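Local structure of ribosomal-protein-S5-alanine N-acetyltransferase (Vibrio fischeri, 3IGR) at residues A[105-109]-A[110-114]; A[115-118]-A[119-123]; A[163-167]-A[168-172]. The protein probably transfers an acetyl group from acetyl-CoA to the N-terminal alanine of ribosomal protein uS5, as a member of the GNAT acetyltransferase family. All coordinates share one frame; numbering follows the deposited sequence.

Contact 1: A[105-109]-A[110-114]; sequences SEYQG and KGIMR
Tyr-107 and Ile-112 meet across the loop that leads from strand 96-103 into helix 112-126. The sequence Gln-108 to Met-113 fits the Q/R-x-x-G-x-G/A signature of GNAT enzymes except at its last position, Met-113, which is modelled as selenomethionine. In relatives this loop receives the pyrophosphate of acetyl-CoA. The Ile-112 side chain runs obliquely to that of Tyr-107. Its CD1 comes to the edge of the phenol ring, near the ring plane, 4.0 Å from Tyr-107 CD1. The same methyl group lies 3.7 Å from Tyr-107 O. The tyrosine CG stands beside its own backbone N (chi1 -76°), which leaves the ring edge facing Ile-112. At the far end of the ring, OH is hydrogen-bonded to Asp-74. Lys-110 bends at chi2 (99°) and runs back along the preceding residues. Its CD is 3.4 Å from Gln-108 O, while NZ stops 3.7 Å from Glu-106 O. Gly-109 and Gly-111 both have positive phi, and Gly-111 is the N-cap of the helix. One water ties the turn together: it donates to Tyr-107 O at 2.8 Å and accepts from Lys-110 N at 2.8 Å and from Ile-112 N at 3.0 Å.

Contact 2: A[115-118]-A[119-123]; sequences RAVN and VTIDW
Helix 112-126 is the helix of the beta-alpha-beta unit that links strands 96-103 and 132-137 in the GNAT fold, and residues 115-123 form its middle, with the side chains of Val-119 and Thr-120 resting on carbonyls of the turn before. Val-119 N donates to Arg-115 O at 3.1 Å, and Asp-122 N donates to Asn-118 O, also at 3.1 Å. The bond from Thr-120 N to Ala-116 O is weak. The Thr-120 side chain approaches the same carbonyl. Its OG1 sits between its backbone N and carbonyl carbon (chi1 58°), and this turns the hydroxyl back onto the helix. OG1 then lies 2.9 Å from Ala-116 O. The hydroxyl is hydrogen-bonded to Tyr-86 OH, which gives this buried oxygen a partner on strand 79-90. Val-119 lays its CG1 against the same turn, 3.4 Å from both Arg-115 O and Ala-116 O. The placement of Ile-121 CD1 against Val-117 is doubtful. Asn-118 and Asp-122 lie side by side, pointing the same way, on a more exposed part of the helix. Their amide and carboxylate planes are 61° apart, with Asn-118 OD1 3.9 Å from Asp-122 OD1. Asp-122 OD2 forms a salt bridge with Lys-126 NZ. A bound sodium ion lies about 3 Å from the Asn-118 side chain. Ala-116, Val-117 and Thr-120 pack on Val-84 of strand 79-90. Ala-116 also reaches Val-72 of strand 68-74, while Val-119 meets Phe-5 of strand 4-7.

Contact 3: A[163-167]-A[168-172]; sequences LYING and AWEDH
Tyr-164 and Trp-169 face each other across a beta hairpin with a two-residue loop, a type I' turn from Ile-165 to Ala-168. They are a non-hydrogen-bonded pair and form the tightest side-chain packing of the contact, although their face of the hairpin is exposed. The rings make an edge-to-face stack, with the tyrosine edge toward the indole face and the planes at 74°. Tyr-164 CD1 stands over the indole, 3.6 Å from Trp-169 CE2. Tyr-164 CB adds a CH-pi contact, lying over the six-membered ring 3.9 Å from its centroid. The tyrosine CG is anti to its backbone N (chi1 -164°), which carries the ring toward the turn. Ala-168 N lies over one face of the Tyr-164 ring, 3.7 Å from its plane and offset toward the rim. Beneath the rings the backbone is well joined: Ile-165 N donates to Ala-168 O at 2.8 Å, almost straight at 173°, and Glu-170 N to Leu-163 O at 2.8 Å. The return bond from Leu-163 N to Glu-170 O is weak.

The face of Leu-163, Ile-165 and Glu-170 has longer contacts, but Ile-165 and His-172 are buried there. Ile-165 CD1 comes to the edge of the imidazole, 3.9 Å from His-172 NE2, and Leu-163 CB approaches the same nitrogen obliquely at 3.8 Å. This buried NE2 therefore meets carbon atoms and has no polar partner in the model. The solvent side is the turn, where Asn-166 and Gly-167 are exposed with positive phi. A water donates to Ile-165 O there. Glu-170 OE1 forms a salt bridge with Arg-140. Ile-165, Glu-170 and His-172 all rest on Ile-138, in the loop after strand 132-137. Strand 168-178 also pairs with strand 154-162, and Trp-169 touches Lys-161 of that strand.

How the contacts relate
Contacts 1, 2 and 3 follow one another along the chain. Contacts 1 and 2 adjoin in sequence and share helix 112-126: residues 105-111 lead into it, 112-114 are its first residues and 115-123 its middle. Their centres are 15 Å apart. Both lie in the GNAT domain, where the loop and helix connect strand 96-103 to strand 132-137. Contact 3 is the hairpin of strands 164-165 and 168-178. Its centre lies 24 Å from contact 1 and 27 Å from contact 2, and it touches neither. Contacts 2 and 3 lie on opposite sides of the chain's centre. Strand 132-137, which follows helix 112-126, pairs with strand 168-178, so the mixed sheet joins the probable cofactor loop's region to the hairpin.

Contact 1: A[105-109]-A[110-114]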
loop_
_atom_site.group_PDB
_atom_site.type_symbol
_atom_site.label_atom_id
_atom_site.label_comp_id
_atom_site.label_asym_id
_atom_site.label_seq_id
_atom_site.Cartn_x
_atom_site.Cartn_y
_atom_site.Cartn_z
ATOM N N SER A 105 -17.279 -1.019 -13.535
ATOM C CA SER A 105 -17.020 -2.465 -13.388
ATOM C C SER A 105 -15.937 -3.010 -14.330
ATOM O O SER A 105 -15.322 -4.035 -14.040
ATOM C CB SER A 105 -18.310 -3.297 -13.519
ATOM O OG SER A 105 -18.794 -3.259 -14.841
ATOM N N GLU A 106 -15.689 -2.329 -15.443
ATOM C CA GLU A 106 -14.617 -2.750 -16.358
ATOM C C GLU A 106 -13.222 -2.311 -15.878
ATOM O O GLU A 106 -12.214 -2.733 -16.427
ATOM C CB GLU A 106 -14.900 -2.252 -17.774
ATOM C CG GLU A 106 -16.205 -2.800 -18.362
ATOM C CD GLU A 106 -16.160 -4.308 -18.622
ATOM O OE1 GLU A 106 -15.085 -4.831 -18.998
ATOM O OE2 GLU A 106 -17.206 -4.979 -18.472
ATOM N N TYR A 107 -13.184 -1.488 -14.835
ATOM C CA TYR A 107 -11.938 -0.924 -14.309
ATOM C C TYR A 107 -11.494 -1.524 -12.972
ATOM O O TYR A 107 -10.588 -1.004 -12.305
ATOM C CB TYR A 107 -12.074 0.595 -14.195
ATOM C CG TYR A 107 -11.969 1.281 -15.535
ATOM C CD1 TYR A 107 -10.754 1.826 -15.956
ATOM C CD2 TYR A 107 -13.078 1.374 -16.390
ATOM C CE1 TYR A 107 -10.637 2.455 -17.188
ATOM C CE2 TYR A 107 -12.974 2.001 -17.638
ATOM C CZ TYR A 107 -11.740 2.542 -18.021
ATOM O OH TYR A 107 -11.601 3.169 -19.236
ATOM N N GLN A 108 -12.113 -2.641 -12.609
ATOM C CA GLN A 108 -11.830 -3.330 -11.359
ATOM C C GLN A 108 -10.456 -3.990 -11.358
ATOM O O GLN A 108 -9.947 -4.380 -12.406
ATOM C CB GLN A 108 -12.881 -4.413 -11.141
ATOM C CG GLN A 108 -13.443 -4.449 -9.751
ATOM C CD GLN A 108 -14.730 -3.663 -9.649
ATOM O OE1 GLN A 108 -14.719 -2.433 -9.591
ATOM N NE2 GLN A 108 -15.849 -4.371 -9.622
ATOM N N GLY A 109 -9.871 -4.124 -10.172
ATOM C CA GLY A 109 -8.675 -4.946 -9.981
ATOM C C GLY A 109 -7.352 -4.263 -10.288
ATOM O O GLY A 109 -6.313 -4.924 -10.337
ATOM N N LYS A 110 -7.395 -2.947 -10.495
ATOM C CA LYS A 110 -6.218 -2.172 -10.877
ATOM C C LYS A 110 -5.772 -1.213 -9.784
ATOM O O LYS A 110 -4.881 -0.402 -10.010
ATOM C CB LYS A 110 -6.484 -1.367 -12.156
ATOM C CG LYS A 110 -6.234 -2.106 -13.456
ATOM C CD LYS A 110 -7.510 -2.620 -14.039
ATOM C CE LYS A 110 -7.346 -2.882 -15.529
ATOM N NZ LYS A 110 -8.564 -3.500 -16.093
ATOM N N GLY A 111 -6.400 -1.295 -8.614
ATOM C CA GLY A 111 -6.094 -0.407 -7.496
ATOM C C GLY A 111 -6.506 1.045 -7.718
ATOM O O GLY A 111 -6.037 1.948 -7.014
ATOM N N ILE A 112 -7.376 1.288 -8.693
ATOM C CA ILE A 112 -7.729 2.668 -9.028
ATOM C C ILE A 112 -8.499 3.291 -7.858
ATOM O O ILE A 112 -8.290 4.453 -7.527
ATOM C CB ILE A 112 -8.525 2.767 -10.353
ATOM C CG1 ILE A 112 -7.642 2.343 -11.544
ATOM C CG2 ILE A 112 -9.075 4.174 -10.576
ATOM C CD1 ILE A 112 -8.424 1.918 -12.744
HETATM N N MSE A 113 -9.376 2.507 -7.232
HETATM C CA MSE A 113 -10.215 3.022 -6.169
HETATM C C MSE A 113 -9.365 3.390 -4.950
HETATM O O MSE A 113 -9.544 4.453 -4.357
HETATM C CB MSE A 113 -11.288 2.001 -5.797
HETATM C CG MSE A 113 -12.407 2.583 -4.951
HETATM SE SE MSE A 113 -13.760 3.514 -6.024
HETATM C CE MSE A 113 -12.846 5.196 -6.487
ATOM N N ARG A 114 -8.469 2.488 -4.569
ATOM C CA ARG A 114 -7.549 2.720 -3.464
ATOM C C ARG A 114 -6.753 4.022 -3.641
ATOM O O ARG A 114 -6.719 4.858 -2.724
ATOM C CB ARG A 114 -6.598 1.532 -3.312
ATOM C CG ARG A 114 -5.676 1.637 -2.106
ATOM C CD ARG A 114 -4.518 0.658 -2.211
ATOM N NE ARG A 114 -3.634 0.968 -3.336
ATOM C CZ ARG A 114 -3.396 0.152 -4.357
ATOM N NH1 ARG A 114 -3.954 -1.042 -4.405
ATOM N NH2 ARG A 114 -2.580 0.526 -5.317
HETATM O O HOH W 1 -9.092 -0.767 -10.005
#

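Contact 2: A[115-118]-A[119-123]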
loop_
_atom_site.group_PDB
_atom_site.type_symbol
_atom_site.label_atom_id
_atom_site.label_comp_id
_atom_site.label_asym_id
_atom_site.label_seq_id
_atom_site.Cartn_x
_atom_site.Cartn_y
_atom_site.Cartn_z
ATOM N N ARG A 115 -6.144 4.207 -4.813
ATOM C CA ARG A 115 -5.388 5.437 -5.100
ATOM C C ARG A 115 -6.249 6.686 -5.085
ATOM O O ARG A 115 -5.843 7.708 -4.524
ATOM C CB ARG A 115 -4.632 5.364 -6.443
ATOM C CG ARG A 115 -3.615 4.238 -6.578
ATOM C CD ARG A 115 -2.772 4.405 -7.885
ATOM N NE ARG A 115 -1.779 5.487 -7.771
ATOM C CZ ARG A 115 -0.720 5.646 -8.577
ATOM N NH1 ARG A 115 -0.506 4.819 -9.587
ATOM N NH2 ARG A 115 0.131 6.642 -8.378
ATOM N N ALA A 116 -7.430 6.613 -5.710
ATOM C CA ALA A 116 -8.358 7.754 -5.756
ATOM C C ALA A 116 -8.798 8.201 -4.361
ATOM O O ALA A 116 -8.808 9.401 -4.051
ATOM C CB ALA A 116 -9.588 7.424 -6.646
ATOM N N VAL A 117 -9.141 7.233 -3.517
ATOM C CA VAL A 117 -9.605 7.510 -2.155
ATOM C C VAL A 117 -8.438 7.974 -1.282
ATOM O O VAL A 117 -8.597 8.897 -0.493
ATOM C CB VAL A 117 -10.275 6.286 -1.499
ATOM C CG1 VAL A 117 -10.634 6.568 -0.044
ATOM C CG2 VAL A 117 -11.548 5.865 -2.262
ATOM N N ASN A 118 -7.271 7.330 -1.419
ATOM C CA ASN A 118 -6.089 7.717 -0.644
ATOM C C ASN A 118 -5.676 9.164 -0.857
ATOM O O ASN A 118 -5.331 9.871 0.099
ATOM C CB ASN A 118 -4.891 6.834 -0.979
ATOM C CG ASN A 118 -3.788 6.945 0.048
ATOM O OD1 ASN A 118 -3.966 7.541 1.106
ATOM N ND2 ASN A 118 -2.642 6.352 -0.251
ATOM N N VAL A 119 -5.681 9.585 -2.119
ATOM C CA VAL A 119 -5.142 10.889 -2.454
ATOM C C VAL A 119 -6.125 11.975 -2.009
ATOM O O VAL A 119 -5.716 13.030 -1.535
ATOM C CB VAL A 119 -4.732 10.968 -3.934
ATOM C CG1 VAL A 119 -5.950 11.127 -4.872
ATOM C CG2 VAL A 119 -3.700 12.043 -4.126
ATOM N N THR A 120 -7.415 11.686 -2.117
ATOM C CA THR A 120 -8.436 12.621 -1.654
ATOM C C THR A 120 -8.609 12.653 -0.122
ATOM O O THR A 120 -8.839 13.719 0.430
ATOM C CB THR A 120 -9.771 12.394 -2.362
ATOM O OG1 THR A 120 -10.209 11.044 -2.139
ATOM C CG2 THR A 120 -9.612 12.652 -3.841
ATOM N N ILE A 121 -8.494 11.516 0.566
ATOM C CA ILE A 121 -8.491 11.520 2.038
ATOM C C ILE A 121 -7.337 12.394 2.527
ATOM O O ILE A 121 -7.486 13.206 3.455
ATOM C CB ILE A 121 -8.331 10.104 2.668
ATOM C CG1 ILE A 121 -9.667 9.421 2.873
ATOM C CG2 ILE A 121 -7.844 10.182 4.092
ATOM C CD1 ILE A 121 -10.391 9.082 1.674
ATOM N N ASP A 122 -6.180 12.213 1.908
ATOM C CA ASP A 122 -5.005 12.972 2.271
ATOM C C ASP A 122 -5.254 14.474 2.148
ATOM O O ASP A 122 -4.820 15.274 2.999
ATOM C CB ASP A 122 -3.879 12.586 1.329
ATOM C CG ASP A 122 -2.655 12.213 2.053
ATOM O OD1 ASP A 122 -2.471 10.989 2.254
ATOM O OD2 ASP A 122 -1.891 13.130 2.437
ATOM N N TRP A 123 -5.935 14.851 1.069
ATOM C CA TRP A 123 -6.310 16.241 0.866
ATOM C C TRP A 123 -7.366 16.723 1.890
ATOM O O TRP A 123 -7.295 17.844 2.373
ATOM C CB TRP A 123 -6.765 16.449 -0.577
ATOM C CG TRP A 123 -7.054 17.875 -0.912
ATOM C CD1 TRP A 123 -6.147 18.840 -1.289
ATOM C CD2 TRP A 123 -8.337 18.495 -0.936
ATOM N NE1 TRP A 123 -6.797 20.027 -1.528
ATOM C CE2 TRP A 123 -8.142 19.846 -1.322
ATOM C CE3 TRP A 123 -9.640 18.043 -0.675
ATOM C CZ2 TRP A 123 -9.201 20.751 -1.440
ATOM C CZ3 TRP A 123 -10.701 18.949 -0.811
ATOM C CH2 TRP A 123 -10.466 20.286 -1.177
#

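Contact 3: A[163-167]-A[168-172]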
loop_
_atom_site.group_PDB
_atom_site.type_symbol
_atom_site.label_atom_id
_atom_site.label_comp_id
_atom_site.label_asym_id
_atom_site.label_seq_id
_atom_site.Cartn_x
_atom_site.Cartn_y
_atom_site.Cartn_z
ATOM N N LEU A 163 -28.838 0.334 6.194
ATOM C CA LEU A 163 -29.330 1.006 5.002
ATOM C C LEU A 163 -30.218 0.079 4.195
ATOM O O LEU A 163 -29.973 -1.135 4.120
ATOM C CB LEU A 163 -28.174 1.437 4.108
ATOM C CG LEU A 163 -27.609 2.814 4.353
ATOM C CD1 LEU A 163 -26.280 3.004 3.582
ATOM C CD2 LEU A 163 -28.664 3.828 3.908
ATOM N N TYR A 164 -31.238 0.660 3.581
ATOM C CA TYR A 164 -32.226 -0.128 2.842
ATOM C C TYR A 164 -31.760 -0.197 1.406
ATOM O O TYR A 164 -31.674 0.813 0.720
ATOM C CB TYR A 164 -33.609 0.514 2.952
ATOM C CG TYR A 164 -34.753 -0.408 2.561
ATOM C CD1 TYR A 164 -35.248 -1.354 3.462
ATOM C CD2 TYR A 164 -35.312 -0.350 1.288
ATOM C CE1 TYR A 164 -36.304 -2.217 3.117
ATOM C CE2 TYR A 164 -36.372 -1.222 0.915
ATOM C CZ TYR A 164 -36.858 -2.139 1.835
ATOM O OH TYR A 164 -37.901 -2.974 1.489
ATOM N N ILE A 165 -31.377 -1.393 0.984
ATOM C CA ILE A 165 -30.743 -1.580 -0.302
ATOM C C ILE A 165 -31.420 -2.734 -1.026
ATOM O O ILE A 165 -31.517 -3.828 -0.472
ATOM C CB ILE A 165 -29.226 -1.867 -0.129
ATOM C CG1 ILE A 165 -28.501 -0.602 0.364
ATOM C CG2 ILE A 165 -28.626 -2.372 -1.444
ATOM C CD1 ILE A 165 -27.080 -0.826 0.873
ATOM N N ASN A 166 -31.897 -2.493 -2.256
ATOM C CA ASN A 166 -32.429 -3.585 -3.088
ATOM C C ASN A 166 -33.490 -4.393 -2.317
ATOM O O ASN A 166 -33.458 -5.612 -2.315
ATOM C CB ASN A 166 -31.280 -4.511 -3.575
ATOM C CG ASN A 166 -31.694 -5.405 -4.735
ATOM O OD1 ASN A 166 -32.582 -5.062 -5.508
ATOM N ND2 ASN A 166 -31.032 -6.546 -4.872
ATOM N N GLY A 167 -34.378 -3.692 -1.608
ATOM C CA GLY A 167 -35.522 -4.321 -0.939
ATOM C C GLY A 167 -35.287 -4.958 0.426
ATOM O O GLY A 167 -36.131 -5.737 0.887
ATOM N N ALA A 168 -34.159 -4.648 1.066
ATOM C CA ALA A 168 -33.856 -5.164 2.419
ATOM C C ALA A 168 -32.879 -4.276 3.196
ATOM O O ALA A 168 -32.037 -3.599 2.603
ATOM C CB ALA A 168 -33.297 -6.598 2.343
ATOM N N TRP A 169 -32.980 -4.306 4.524
ATOM C CA TRP A 169 -32.021 -3.624 5.385
ATOM C C TRP A 169 -30.700 -4.396 5.410
ATOM O O TRP A 169 -30.695 -5.626 5.598
ATOM C CB TRP A 169 -32.573 -3.506 6.797
ATOM C CG TRP A 169 -33.728 -2.573 6.887
ATOM C CD1 TRP A 169 -35.077 -2.903 7.026
ATOM C CD2 TRP A 169 -33.667 -1.145 6.823
ATOM N NE1 TRP A 169 -35.828 -1.751 7.057
ATOM C CE2 TRP A 169 -34.988 -0.662 6.948
ATOM C CE3 TRP A 169 -32.616 -0.225 6.683
ATOM C CZ2 TRP A 169 -35.284 0.715 6.921
ATOM C CZ3 TRP A 169 -32.904 1.134 6.663
ATOM C CH2 TRP A 169 -34.236 1.593 6.777
ATOM N N GLU A 170 -29.590 -3.697 5.193
ATOM C CA GLU A 170 -28.294 -4.373 5.121
ATOM C C GLU A 170 -27.393 -3.952 6.283
ATOM O O GLU A 170 -27.254 -2.765 6.562
ATOM C CB GLU A 170 -27.619 -4.091 3.767
ATOM C CG GLU A 170 -28.343 -4.732 2.566
ATOM C CD GLU A 170 -28.015 -6.205 2.401
ATOM O OE1 GLU A 170 -27.161 -6.722 3.145
ATOM O OE2 GLU A 170 -28.606 -6.859 1.514
ATOM N N ASP A 171 -26.866 -4.933 7.001
ATOM C CA ASP A 171 -25.840 -4.714 8.010
ATOM C C ASP A 171 -24.644 -3.969 7.362
ATOM O O ASP A 171 -24.343 -4.177 6.180
ATOM C CB ASP A 171 -25.361 -6.071 8.592
ATOM C CG ASP A 171 -26.455 -6.833 9.367
ATOM O OD1 ASP A 171 -27.570 -6.312 9.575
ATOM O OD2 ASP A 171 -26.189 -7.973 9.806
ATOM N N HIS A 172 -23.989 -3.082 8.121
ATOM C CA HIS A 172 -22.775 -2.416 7.651
ATOM C C HIS A 172 -21.725 -2.377 8.727
ATOM O O HIS A 172 -22.045 -2.136 9.904
ATOM C CB HIS A 172 -23.051 -0.964 7.274
ATOM C CG HIS A 172 -23.740 -0.801 5.958
ATOM N ND1 HIS A 172 -23.212 -0.053 4.932
ATOM C CD2 HIS A 172 -24.929 -1.265 5.514
ATOM C CE1 HIS A 172 -24.044 -0.059 3.908
ATOM N NE2 HIS A 172 -25.100 -0.782 4.238
HETATM O O HOH W 2 -29.968 -6.082 -0.307
#